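Local coordinates for protein geranyltranstransferase (Legionella pneumophila subsp. pneumophila, PDB 3LOM) that probably catalyses the magnesium-dependent condensation of isopentenyl diphosphate with allylic diphosphates to give farnesyl diphosphate, a step of isoprenoid biosynthesis, at residues Q149-A154 with F197-A202; D14-R19 with A61-D66; Q227-Y232 with V272-A277; R39-Y44 with I117-G122. All coordinates share one frame; numbering follows the deposited sequence.

Contact 1: Q149-A154 with F197-A202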
loop_
_atom_site.group_PDB
_atom_site.type_symbol
_atom_site.label_atom_id
_atom_site.label_comp_id
_atom_site.label_asym_id
_atom_site.label_seq_id
_atom_site.Cartn_x
_atom_site.Cartn_y
_atom_site.Cartn_z
ATOM N N GLN A 149 -8.119 8.313 -3.511
ATOM C CA GLN A 149 -7.837 8.123 -4.941
ATOM C C GLN A 149 -6.607 8.904 -5.382
ATOM O O GLN A 149 -5.722 8.350 -6.032
ATOM C CB GLN A 149 -9.042 8.554 -5.782
ATOM C CG GLN A 149 -9.111 7.940 -7.175
ATOM C CD GLN A 149 -10.034 6.736 -7.241
ATOM O OE1 GLN A 149 -9.576 5.592 -7.278
ATOM N NE2 GLN A 149 -11.341 6.986 -7.254
ATOM N N VAL A 150 -6.547 10.180 -5.010
ATOM C CA VAL A 150 -5.407 11.041 -5.336
ATOM C C VAL A 150 -4.046 10.460 -4.893
ATOM O O VAL A 150 -3.102 10.428 -5.687
ATOM C CB VAL A 150 -5.599 12.467 -4.767
ATOM C CG1 VAL A 150 -4.364 13.324 -5.016
ATOM C CG2 VAL A 150 -6.841 13.134 -5.374
ATOM N N LEU A 151 -3.966 9.986 -3.645
ATOM C CA LEU A 151 -2.722 9.457 -3.074
ATOM C C LEU A 151 -2.300 8.152 -3.732
ATOM O O LEU A 151 -1.134 7.951 -4.060
ATOM C CB LEU A 151 -2.870 9.234 -1.559
ATOM C CG LEU A 151 -1.648 8.771 -0.751
ATOM C CD1 LEU A 151 -0.531 9.810 -0.752
ATOM C CD2 LEU A 151 -2.058 8.462 0.675
ATOM N N VAL A 152 -3.274 7.276 -3.913
ATOM C CA VAL A 152 -3.064 5.956 -4.459
ATOM C C VAL A 152 -2.762 5.965 -5.988
ATOM O O VAL A 152 -2.002 5.118 -6.482
ATOM C CB VAL A 152 -4.244 5.053 -4.003
ATOM C CG1 VAL A 152 -4.802 4.229 -5.107
ATOM C CG2 VAL A 152 -3.803 4.175 -2.829
ATOM N N ASN A 153 -3.311 6.944 -6.716
ATOM C CA ASN A 153 -2.955 7.159 -8.126
ATOM C C ASN A 153 -1.536 7.700 -8.251
ATOM O O ASN A 153 -0.801 7.313 -9.158
ATOM C CB ASN A 153 -3.928 8.124 -8.834
ATOM C CG ASN A 153 -5.299 7.505 -9.117
ATOM O OD1 ASN A 153 -6.242 8.212 -9.478
ATOM N ND2 ASN A 153 -5.415 6.193 -8.959
ATOM N N ALA A 154 -1.150 8.588 -7.335
ATOM C CA ALA A 154 0.165 9.225 -7.412
ATOM C C ALA A 154 1.277 8.290 -6.939
ATOM O O ALA A 154 2.421 8.402 -7.388
ATOM C CB ALA A 154 0.187 10.528 -6.614
ATOM N N PHE A 197 -1.519 19.279 -2.718
ATOM C CA PHE A 197 -2.456 20.300 -3.132
ATOM C C PHE A 197 -3.765 19.666 -3.597
ATOM O O PHE A 197 -4.844 20.167 -3.286
ATOM C CB PHE A 197 -1.811 21.173 -4.207
ATOM C CG PHE A 197 -0.451 21.693 -3.818
ATOM C CD1 PHE A 197 -0.325 22.877 -3.106
ATOM C CD2 PHE A 197 0.705 20.986 -4.146
ATOM C CE1 PHE A 197 0.929 23.352 -2.731
ATOM C CE2 PHE A 197 1.958 21.445 -3.769
ATOM C CZ PHE A 197 2.074 22.634 -3.066
ATOM N N GLU A 198 -3.667 18.537 -4.293
ATOM C CA GLU A 198 -4.853 17.864 -4.834
ATOM C C GLU A 198 -5.743 17.200 -3.781
ATOM O O GLU A 198 -6.970 17.224 -3.912
ATOM C CB GLU A 198 -4.471 16.845 -5.916
ATOM C CG GLU A 198 -3.886 17.442 -7.193
ATOM C CD GLU A 198 -4.933 17.973 -8.166
ATOM O OE1 GLU A 198 -6.151 17.772 -7.948
ATOM O OE2 GLU A 198 -4.525 18.591 -9.170
ATOM N N MET A 199 -5.135 16.601 -2.752
ATOM C CA MET A 199 -5.906 16.023 -1.636
ATOM C C MET A 199 -6.600 17.123 -0.817
ATOM O O MET A 199 -7.726 16.938 -0.355
ATOM C CB MET A 199 -5.036 15.131 -0.739
ATOM C CG MET A 199 -4.823 13.711 -1.271
ATOM S SD MET A 199 -3.756 12.644 -0.263
ATOM C CE MET A 199 -2.305 13.554 -0.409
ATOM N N VAL A 200 -5.919 18.262 -0.668
ATOM C CA VAL A 200 -6.470 19.455 -0.023
ATOM C C VAL A 200 -7.674 20.001 -0.812
ATOM O O VAL A 200 -8.694 20.369 -0.220
ATOM C CB VAL A 200 -5.345 20.526 0.216
ATOM C CG1 VAL A 200 -5.887 21.948 0.247
ATOM C CG2 VAL A 200 -4.589 20.230 1.509
ATOM N N LEU A 201 -7.563 20.005 -2.143
ATOM C CA LEU A 201 -8.639 20.464 -3.034
ATOM C C LEU A 201 -9.873 19.565 -3.019
ATOM O O LEU A 201 -10.995 20.049 -3.168
ATOM C CB LEU A 201 -8.130 20.623 -4.469
ATOM C CG LEU A 201 -7.307 21.884 -4.749
ATOM C CD1 LEU A 201 -6.527 21.729 -6.043
ATOM C CD2 LEU A 201 -8.181 23.146 -4.776
ATOM N N ALA A 202 -9.666 18.266 -2.820
ATOM C CA ALA A 202 -10.771 17.310 -2.790
ATOM C C ALA A 202 -11.574 17.351 -1.480
ATOM O O ALA A 202 -12.560 16.624 -1.330
ATOM C CB ALA A 202 -10.265 15.899 -3.085
#
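Val150 and Met199 face each other where two long helices of the all-helical isoprenoid synthase fold run nearly antiparallel, and they illustrate how a flexible side chain can fill the seam between two such rods. The axes of 149-154 and 197-201 approach to 9.5 Å at an angle of 157°, and the CA atoms of Val150 and Met199 are 6.2 Å apart. Val150 points at the partner helix. Its CG1 stands anti to the backbone N (chi1 176°), and this branch meets Glu198 CB at 3.6 Å, the two side chains crossing at about a right angle. Glu198 lends only this aliphatic root to the seam: its chain then bends at chi2, and the carboxylate turns to a salt bridge with Arg216.

Met199 starts out alongside the seam, but its end comes nearer. Its CG rests on Val150 CB at 3.8 Å and is equally near CG1, so the methylene sits against the flank of the valine. The turn about the CG-SD bond (chi3 -63°) carries the terminal methyl toward Leu151. Further cover comes from helix 69-91, where Ile75 and Leu79 pack on Met199 and Thr82 on Leu151. Elsewhere on segment 149-154, Gln149, Val152 and Asn153 pack on Leu132 and Glu129 of the second subunit. The seam is continued by Leu151, whose CB lies 3.8 Å from Met199 SD, while its CD1 stays 4.2 Å from the terminal methyl, Met199 CE.

Contact 2: D14-R19 with A61-D66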
loop_
_atom_site.group_PDB
_atom_site.type_symbol
_atom_site.label_atom_id
_atom_site.label_comp_id
_atom_site.label_asym_id
_atom_site.label_seq_id
_atom_site.Cartn_x
_atom_site.Cartn_y
_atom_site.Cartn_z
ATOM N N ASP A 14 7.509 26.222 11.960
ATOM C CA ASP A 14 8.030 25.480 13.118
ATOM C C ASP A 14 6.924 24.778 13.903
ATOM O O ASP A 14 7.090 23.636 14.332
ATOM C CB ASP A 14 8.808 26.413 14.055
ATOM C CG ASP A 14 10.032 27.039 13.395
ATOM O OD1 ASP A 14 10.728 26.345 12.620
ATOM O OD2 ASP A 14 10.307 28.228 13.667
ATOM N N LYS A 15 5.798 25.472 14.061
ATOM C CA LYS A 15 4.643 24.979 14.808
ATOM C C LYS A 15 3.927 23.856 14.073
ATOM O O LYS A 15 3.348 22.970 14.705
ATOM C CB LYS A 15 3.655 26.122 15.067
ATOM C CG LYS A 15 2.936 26.062 16.408
ATOM C CD LYS A 15 3.775 26.695 17.515
ATOM C CE LYS A 15 3.034 26.704 18.842
ATOM N NZ LYS A 15 3.839 27.376 19.896
ATOM N N TYR A 16 3.958 23.903 12.741
ATOM C CA TYR A 16 3.311 22.886 11.911
ATOM C C TYR A 16 4.016 21.522 11.943
ATOM O O TYR A 16 3.343 20.494 11.941
ATOM C CB TYR A 16 3.112 23.381 10.471
ATOM C CG TYR A 16 1.840 24.191 10.257
ATOM C CD1 TYR A 16 0.632 23.803 10.843
ATOM C CD2 TYR A 16 1.837 25.325 9.444
ATOM C CE1 TYR A 16 -0.541 24.532 10.639
ATOM C CE2 TYR A 16 0.668 26.062 9.234
ATOM C CZ TYR A 16 -0.514 25.661 9.834
ATOM O OH TYR A 16 -1.669 26.382 9.629
ATOM N N THR A 17 5.350 21.518 11.983
ATOM C CA THR A 17 6.131 20.282 12.186
ATOM C C THR A 17 5.796 19.634 13.537
ATOM O O THR A 17 5.442 18.446 13.594
ATOM C CB THR A 17 7.663 20.538 12.113
ATOM O OG1 THR A 17 7.990 21.177 10.875
ATOM C CG2 THR A 17 8.455 19.229 12.232
ATOM N N GLN A 18 5.897 20.432 14.605
ATOM C CA GLN A 18 5.563 20.012 15.973
ATOM C C GLN A 18 4.169 19.401 16.069
ATOM O O GLN A 18 4.001 18.344 16.682
ATOM C CB GLN A 18 5.663 21.189 16.949
ATOM C CG GLN A 18 7.081 21.628 17.298
ATOM C CD GLN A 18 7.103 22.854 18.208
ATOM O OE1 GLN A 18 7.709 23.873 17.876
ATOM N NE2 GLN A 18 6.431 22.760 19.358
ATOM N N ARG A 19 3.187 20.065 15.451
ATOM C CA ARG A 19 1.805 19.578 15.403
ATOM C C ARG A 19 1.713 18.239 14.667
ATOM O O ARG A 19 1.020 17.314 15.120
ATOM C CB ARG A 19 0.880 20.624 14.757
ATOM C CG ARG A 19 -0.512 20.094 14.425
ATOM C CD ARG A 19 -1.520 21.169 14.042
ATOM N NE ARG A 19 -2.863 20.585 14.028
ATOM C CZ ARG A 19 -3.981 21.220 14.371
ATOM N NH1 ARG A 19 -3.944 22.489 14.763
ATOM N NH2 ARG A 19 -5.144 20.581 14.328
ATOM N N ALA A 61 -1.369 25.046 2.194
ATOM C CA ALA A 61 -2.353 25.039 1.115
ATOM C C ALA A 61 -3.761 24.883 1.666
ATOM O O ALA A 61 -4.715 25.429 1.107
ATOM C CB ALA A 61 -2.055 23.930 0.112
ATOM N N GLY A 62 -3.881 24.133 2.761
ATOM C CA GLY A 62 -5.162 23.927 3.432
ATOM C C GLY A 62 -5.704 25.182 4.093
ATOM O O GLY A 62 -6.917 25.381 4.154
ATOM N N ASP A 63 -4.792 26.019 4.587
ATOM C CA ASP A 63 -5.122 27.323 5.156
ATOM C C ASP A 63 -5.661 28.279 4.105
ATOM O O ASP A 63 -6.610 29.018 4.371
ATOM C CB ASP A 63 -3.890 27.949 5.815
ATOM C CG ASP A 63 -3.799 27.644 7.298
ATOM O OD1 ASP A 63 -4.571 26.794 7.796
ATOM O OD2 ASP A 63 -2.947 28.264 7.968
ATOM N N LEU A 64 -5.050 28.247 2.920
ATOM C CA LEU A 64 -5.410 29.130 1.808
ATOM C C LEU A 64 -6.864 28.991 1.379
ATOM O O LEU A 64 -7.510 29.986 1.047
ATOM C CB LEU A 64 -4.482 28.898 0.616
ATOM C CG LEU A 64 -3.055 29.432 0.761
ATOM C CD1 LEU A 64 -2.153 28.881 -0.333
ATOM C CD2 LEU A 64 -3.047 30.942 0.753
ATOM N N ILE A 65 -7.378 27.765 1.407
ATOM C CA ILE A 65 -8.799 27.532 1.141
ATOM C C ILE A 65 -9.593 27.193 2.412
ATOM O O ILE A 65 -10.696 26.635 2.338
ATOM C CB ILE A 65 -9.037 26.492 -0.002
ATOM C CG1 ILE A 65 -8.491 25.103 0.360
ATOM C CG2 ILE A 65 -8.435 27.006 -1.308
ATOM C CD1 ILE A 65 -8.925 24.013 -0.598
ATOM N N ASP A 66 -9.013 27.546 3.563
ATOM C CA ASP A 66 -9.676 27.499 4.880
ATOM C C ASP A 66 -10.351 26.168 5.257
ATOM O O ASP A 66 -11.463 26.159 5.796
ATOM C CB ASP A 66 -10.669 28.667 5.027
ATOM C CG ASP A 66 -10.015 30.021 4.829
ATOM O OD1 ASP A 66 -10.517 30.796 3.991
ATOM O OD2 ASP A 66 -8.999 30.312 5.501
#
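Tyr16 reaches from helix 5-28 to Asp63 at the end of helix 53-64, a useful example of two short segments, 14-19 and 61-66, joined by a single polar bridge. Their CA atoms are 11.7 Å apart, the nearest such pair between the segments, so nearly the whole gap is spanned by the two side chains, which come from opposite directions.

The hydrogen bond is the one polar link across the contact. Tyr16 OH donates a hydrogen bond to Asp63 OD2 at 2.8 Å. The acceptor lies at the edge of the ring, near its plane, but the hydroxyl approaches from above the carboxylate, 42° out of that group's plane. Ring and carboxylate planes are 65° apart, and the second oxygen, Asp63 OD1, stays 3.5 Å from Tyr16 OH.

The phenol also packs on its neighbours. The Tyr16 ring stacks with that of Tyr59, one turn before Asp63 on the same helix, Leu60 touches Tyr16 as well, and Gln69 of helix 69-91 touches both Tyr16 and Asp63.

Salt bridges lead from the segments to other parts of the chain: Arg19 to Asp73, Asp14 to Lys51, and Asp66 to Lys287.

Backbone bonding, finally, ends the second helix. Asp66 N binds Asp63 O at 2.9 Å, and the NH of the residue after Asp66 returns to Gly62 O. With Asp66 at positive phi, this is a Schellman motif, and the tyrosine bridge meets helix 53-64 just where that C-terminal turn closes it.

Contact 3: Q227-Y232 with V272-A277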
loop_
_atom_site.group_PDB
_atom_site.type_symbol
_atom_site.label_atom_id
_atom_site.label_comp_id
_atom_site.label_asym_id
_atom_site.label_seq_id
_atom_site.Cartn_x
_atom_site.Cartn_y
_atom_site.Cartn_z
ATOM N N GLN A 227 14.101 18.972 -7.264
ATOM C CA GLN A 227 14.971 18.022 -7.945
ATOM C C GLN A 227 16.097 18.693 -8.727
ATOM O O GLN A 227 17.202 18.147 -8.823
ATOM C CB GLN A 227 14.137 17.137 -8.867
ATOM C CG GLN A 227 14.817 15.856 -9.233
ATOM C CD GLN A 227 15.158 14.989 -8.030
ATOM O OE1 GLN A 227 14.348 14.818 -7.115
ATOM N NE2 GLN A 227 16.368 14.439 -8.030
ATOM N N MET A 228 15.804 19.867 -9.292
ATOM C CA MET A 228 16.829 20.717 -9.900
ATOM C C MET A 228 17.854 21.124 -8.840
ATOM O O MET A 228 19.060 21.000 -9.057
ATOM C CB MET A 228 16.204 21.962 -10.544
ATOM C CG MET A 228 15.552 21.734 -11.896
ATOM S SD MET A 228 14.749 23.217 -12.543
ATOM C CE MET A 228 14.056 22.553 -14.048
ATOM N N GLN A 229 17.354 21.584 -7.691
ATOM C CA GLN A 229 18.195 21.968 -6.553
ATOM C C GLN A 229 19.064 20.823 -6.047
ATOM O O GLN A 229 20.255 21.015 -5.813
ATOM C CB GLN A 229 17.350 22.540 -5.411
ATOM C CG GLN A 229 16.923 23.988 -5.632
ATOM C CD GLN A 229 16.038 24.520 -4.524
ATOM O OE1 GLN A 229 15.003 23.938 -4.202
ATOM N NE2 GLN A 229 16.437 25.640 -3.941
ATOM N N ASP A 230 18.464 19.640 -5.904
ATOM C CA ASP A 230 19.172 18.441 -5.440
ATOM C C ASP A 230 20.331 18.056 -6.353
ATOM O O ASP A 230 21.415 17.742 -5.870
ATOM C CB ASP A 230 18.205 17.263 -5.264
ATOM C CG ASP A 230 17.257 17.457 -4.088
ATOM O OD1 ASP A 230 16.296 16.666 -3.954
ATOM O OD2 ASP A 230 17.465 18.407 -3.303
ATOM N N ASP A 231 20.103 18.113 -7.664
ATOM C CA ASP A 231 21.152 17.853 -8.657
ATOM C C ASP A 231 22.216 18.953 -8.669
ATOM O O ASP A 231 23.402 18.675 -8.865
ATOM C CB ASP A 231 20.544 17.677 -10.051
ATOM C CG ASP A 231 19.680 16.424 -10.165
ATOM O OD1 ASP A 231 19.646 15.611 -9.214
ATOM O OD2 ASP A 231 19.037 16.247 -11.220
ATOM N N TYR A 232 21.779 20.192 -8.437
ATOM C CA TYR A 232 22.666 21.353 -8.345
ATOM C C TYR A 232 23.561 21.283 -7.112
ATOM O O TYR A 232 24.742 21.623 -7.181
ATOM C CB TYR A 232 21.845 22.651 -8.325
ATOM C CG TYR A 232 22.658 23.926 -8.196
ATOM C CD1 TYR A 232 23.429 24.398 -9.259
ATOM C CD2 TYR A 232 22.638 24.671 -7.016
ATOM C CE1 TYR A 232 24.173 25.570 -9.143
ATOM C CE2 TYR A 232 23.375 25.843 -6.891
ATOM C CZ TYR A 232 24.137 26.288 -7.957
ATOM O OH TYR A 232 24.865 27.448 -7.834
ATOM N N VAL A 272 14.003 30.812 -12.437
ATOM C CA VAL A 272 12.795 30.992 -13.248
ATOM C C VAL A 272 11.636 30.175 -12.684
ATOM O O VAL A 272 10.527 30.693 -12.546
ATOM C CB VAL A 272 13.010 30.653 -14.761
ATOM C CG1 VAL A 272 11.758 30.961 -15.567
ATOM C CG2 VAL A 272 14.168 31.434 -15.343
ATOM N N HIS A 273 11.903 28.920 -12.331
ATOM C CA HIS A 273 10.849 28.028 -11.829
ATOM C C HIS A 273 10.296 28.427 -10.456
ATOM O O HIS A 273 9.087 28.296 -10.212
ATOM C CB HIS A 273 11.294 26.565 -11.866
ATOM C CG HIS A 273 11.193 25.950 -13.225
ATOM N ND1 HIS A 273 9.985 25.625 -13.805
ATOM C CD2 HIS A 273 12.144 25.617 -14.129
ATOM C CE1 HIS A 273 10.196 25.121 -15.006
ATOM N NE2 HIS A 273 11.498 25.097 -15.224
ATOM N N TYR A 274 11.176 28.930 -9.585
ATOM C CA TYR A 274 10.760 29.508 -8.300
ATOM C C TYR A 274 9.957 30.789 -8.480
ATOM O O TYR A 274 8.986 31.012 -7.760
ATOM C CB TYR A 274 11.960 29.772 -7.382
ATOM C CG TYR A 274 12.233 28.652 -6.402
ATOM C CD1 TYR A 274 11.297 28.310 -5.427
ATOM C CD2 TYR A 274 13.428 27.935 -6.446
ATOM C CE1 TYR A 274 11.540 27.280 -4.527
ATOM C CE2 TYR A 274 13.681 26.904 -5.552
ATOM C CZ TYR A 274 12.732 26.581 -4.595
ATOM O OH TYR A 274 12.970 25.558 -3.711
ATOM N N GLN A 275 10.371 31.614 -9.446
ATOM C CA GLN A 275 9.687 32.865 -9.779
ATOM C C GLN A 275 8.258 32.596 -10.247
ATOM O O GLN A 275 7.328 33.282 -9.818
ATOM C CB GLN A 275 10.477 33.633 -10.847
ATOM C CG GLN A 275 10.131 35.115 -10.990
ATOM C CD GLN A 275 9.023 35.388 -12.002
ATOM O OE1 GLN A 275 8.263 36.347 -11.854
ATOM N NE2 GLN A 275 8.926 34.546 -13.032
ATOM N N ILE A 276 8.097 31.587 -11.109
ATOM C CA ILE A 276 6.782 31.158 -11.589
ATOM C C ILE A 276 5.947 30.645 -10.412
ATOM O O ILE A 276 4.747 30.939 -10.318
ATOM C CB ILE A 276 6.892 30.091 -12.740
ATOM C CG1 ILE A 276 7.642 30.644 -13.968
ATOM C CG2 ILE A 276 5.519 29.549 -13.161
ATOM C CD1 ILE A 276 7.085 31.943 -14.571
ATOM N N ALA A 277 6.596 29.909 -9.507
ATOM C CA ALA A 277 5.948 29.405 -8.292
ATOM C C ALA A 277 5.459 30.534 -7.368
ATOM O O ALA A 277 4.316 30.492 -6.899
ATOM C CB ALA A 277 6.868 28.440 -7.548
#
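Met228 and His273 have CA atoms 9.6 Å apart, and those of Gln229 and Tyr274 are 10.7 Å apart, a spacing between these segments that long side chains bridge. The helices, 209-236 and 263-279, belong to the isoprenoid synthase fold. Asp230 and Asp231, on the former, open the sequence's second DDxxD motif, which in relatives binds diphosphate through magnesium, and probably does so here.

Two consecutive pairs do the bridging. Gln229, extended beyond CG, delivers its amide to the edge of the Tyr274 ring, CD lying in the ring plane while the amide plane is turned 73° from it. Tyr274 OH donates to Gln229 OE1 at 2.6 Å. The C=O...donor angle of 114° is ordinary, but the hydroxyl sits above the carbonyl plane rather than on a lone pair. Gln229 NE2 gives a hydrogen bond to Leu298 O of helix 289-303, so both ends of the amide are engaged and its rotation is fixed between three helices.

The second pair is softer. Met228, extended beyond CG, crosses His273 at about a right angle, its SD 4.7 Å from the ring centroid in an oblique sulfur-aromatic contact. The imidazole itself is oriented by the hydrogen bond between its ND1 and His221 ND1, and the two histidine rings also meet. The methionine's methyl meets the ring on the side of its other nitrogen: Met228 CE lies 3.6 Å from His273 CD2 and 3.8 Å from NE2.

Contact 4: R39-Y44 with I117-G122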
loop_
_atom_site.group_PDB
_atom_site.type_symbol
_atom_site.label_atom_id
_atom_site.label_comp_id
_atom_site.label_asym_id
_atom_site.label_seq_id
_atom_site.Cartn_x
_atom_site.Cartn_y
_atom_site.Cartn_z
ATOM N N ARG A 39 6.454 -2.009 15.550
ATOM C CA ARG A 39 6.240 -0.717 16.239
ATOM C C ARG A 39 7.538 0.006 16.593
ATOM O O ARG A 39 7.592 1.236 16.562
ATOM C CB ARG A 39 5.278 -0.800 17.445
ATOM C CG ARG A 39 5.721 -1.653 18.603
ATOM C CD ARG A 39 4.777 -2.814 18.830
ATOM N NE ARG A 39 3.974 -2.676 20.041
ATOM C CZ ARG A 39 3.479 -3.700 20.733
ATOM N NH1 ARG A 39 3.700 -4.950 20.343
ATOM N NH2 ARG A 39 2.761 -3.478 21.823
ATOM N N SER A 40 8.594 -0.754 16.869
ATOM C CA SER A 40 9.902 -0.150 17.085
ATOM C C SER A 40 10.454 0.482 15.803
ATOM O O SER A 40 10.930 1.620 15.822
ATOM C CB SER A 40 10.891 -1.161 17.667
ATOM O OG SER A 40 12.165 -0.562 17.845
ATOM N N ALA A 41 10.394 -0.250 14.695
ATOM C CA ALA A 41 10.943 0.257 13.434
ATOM C C ALA A 41 10.115 1.370 12.810
ATOM O O ALA A 41 10.675 2.329 12.277
ATOM C CB ALA A 41 11.176 -0.856 12.458
ATOM N N LEU A 42 8.791 1.256 12.905
ATOM C CA LEU A 42 7.887 2.372 12.579
ATOM C C LEU A 42 8.309 3.684 13.228
ATOM O O LEU A 42 8.443 4.701 12.554
ATOM C CB LEU A 42 6.455 2.056 13.020
ATOM C CG LEU A 42 5.561 1.250 12.081
ATOM C CD1 LEU A 42 4.373 0.706 12.843
ATOM C CD2 LEU A 42 5.087 2.130 10.945
ATOM N N HIS A 43 8.512 3.648 14.545
ATOM C CA HIS A 43 8.894 4.828 15.310
ATOM C C HIS A 43 10.293 5.317 14.966
ATOM O O HIS A 43 10.539 6.517 14.956
ATOM C CB HIS A 43 8.755 4.559 16.812
ATOM C CG HIS A 43 7.339 4.590 17.294
ATOM N ND1 HIS A 43 6.577 3.455 17.457
ATOM C CD2 HIS A 43 6.537 5.630 17.623
ATOM C CE1 HIS A 43 5.370 3.792 17.878
ATOM N NE2 HIS A 43 5.320 5.108 17.988
ATOM N N TYR A 44 11.205 4.391 14.677
ATOM C CA TYR A 44 12.560 4.758 14.256
ATOM C C TYR A 44 12.555 5.512 12.925
ATOM O O TYR A 44 13.247 6.526 12.757
ATOM C CB TYR A 44 13.457 3.525 14.140
ATOM C CG TYR A 44 14.869 3.859 13.703
ATOM C CD1 TYR A 44 15.792 4.369 14.614
ATOM C CD2 TYR A 44 15.280 3.678 12.376
ATOM C CE1 TYR A 44 17.082 4.691 14.227
ATOM C CE2 TYR A 44 16.575 4.008 11.972
ATOM C CZ TYR A 44 17.469 4.512 12.910
ATOM O OH TYR A 44 18.751 4.834 12.548
ATOM N N ILE A 117 11.582 -3.788 4.719
ATOM C CA ILE A 117 10.600 -4.108 3.676
ATOM C C ILE A 117 9.205 -4.090 4.286
ATOM O O ILE A 117 8.314 -3.409 3.775
ATOM C CB ILE A 117 10.859 -5.480 2.992
ATOM C CG1 ILE A 117 12.236 -5.531 2.340
ATOM C CG2 ILE A 117 9.787 -5.787 1.932
ATOM C CD1 ILE A 117 12.794 -6.961 2.197
ATOM N N LEU A 118 9.040 -4.818 5.392
ATOM C CA LEU A 118 7.744 -4.986 6.035
ATOM C C LEU A 118 7.158 -3.696 6.605
ATOM O O LEU A 118 5.959 -3.454 6.487
ATOM C CB LEU A 118 7.818 -6.051 7.132
ATOM C CG LEU A 118 7.916 -7.507 6.670
ATOM C CD1 LEU A 118 8.326 -8.376 7.833
ATOM C CD2 LEU A 118 6.626 -8.018 6.031
ATOM N N VAL A 119 8.004 -2.878 7.216
ATOM C CA VAL A 119 7.567 -1.618 7.805
ATOM C C VAL A 119 7.120 -0.667 6.705
ATOM O O VAL A 119 6.057 -0.035 6.827
ATOM C CB VAL A 119 8.651 -1.022 8.757
ATOM C CG1 VAL A 119 8.731 0.493 8.697
ATOM C CG2 VAL A 119 8.374 -1.476 10.170
ATOM N N GLY A 120 7.910 -0.604 5.630
ATOM C CA GLY A 120 7.513 0.084 4.393
ATOM C C GLY A 120 6.144 -0.389 3.922
ATOM O O GLY A 120 5.227 0.419 3.759
ATOM N N ASP A 121 5.991 -1.705 3.762
ATOM C CA ASP A 121 4.710 -2.304 3.372
ATOM C C ASP A 121 3.558 -1.890 4.275
ATOM O O ASP A 121 2.486 -1.553 3.787
ATOM C CB ASP A 121 4.810 -3.829 3.360
ATOM C CG ASP A 121 5.579 -4.355 2.176
ATOM O OD1 ASP A 121 6.020 -3.539 1.337
ATOM O OD2 ASP A 121 5.741 -5.590 2.086
ATOM N N GLY A 122 3.782 -1.927 5.592
ATOM C CA GLY A 122 2.765 -1.537 6.570
ATOM C C GLY A 122 2.443 -0.053 6.588
ATOM O O GLY A 122 1.287 0.323 6.794
#
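Val119 is the residue most deeply covered here, and it meets Ala41 and Leu42 of helix 36-46 with one methyl, a compact case of a branched side chain laid against two consecutive residues of a facing helix. The CA atoms of Leu42 and Val119 are only 6.2 Å apart.

Val119 points at the partner helix, and its CG2 does the touching. On one flank it meets Ala41 CB at 3.7 Å, a short side chain that lets the backbones come close. It also lies 3.9 Å from Leu42 N, so the methyl presses against main chain as well as side chain. Leu42 sets off along the seam, but its end draws nearer: CG is 4.4 Å from Val119 CG2, a looser touch than that of the alanine.

Within helix 36-46, Arg39 O accepts two hydrogen bonds. His43 ND1 donates to it at 2.6 Å with an N-H...O angle of 161°, and His43 N, at 3.3 Å, reaches it from the opposite face of the carbonyl plane. The first bond fixes the rotation of the imidazole.

Around the contact, Ile88 of helix 69-91 packs on Val119, while Met123 of helix 113-135 backs Leu42. Ile157 of the second subunit also lies on Leu42, and Asp121 binds His89 of that subunit, placing helix 113-135 at the dimer interface. Tyr44 ties helix 36-46 to the small hairpin by a hydrogen bond to Pro105 O of strand 104-105.

Overall arrangement
The four contacts sample different parts of one helical bundle. Contacts 1 and 2 adjoin, their centres about 17 Å apart: Phe197 and Val200 of contact 1 pack on Ala61, and Val200 also on Gly62 and Ile65, of contact 2. Contact 3 is separate, its centre about 23 Å from those of both; it lies on the helix bearing the second DDxxD motif, consistent with a place beside the diphosphate-binding end of the pocket. Contact 4 is on the opposite side of the chain's centre from contact 3, about 32 Å away between centres. Contacts 1 and 4, about 24 Å apart by centres, both touch the second subunit, whereas contacts 2 and 3 do not.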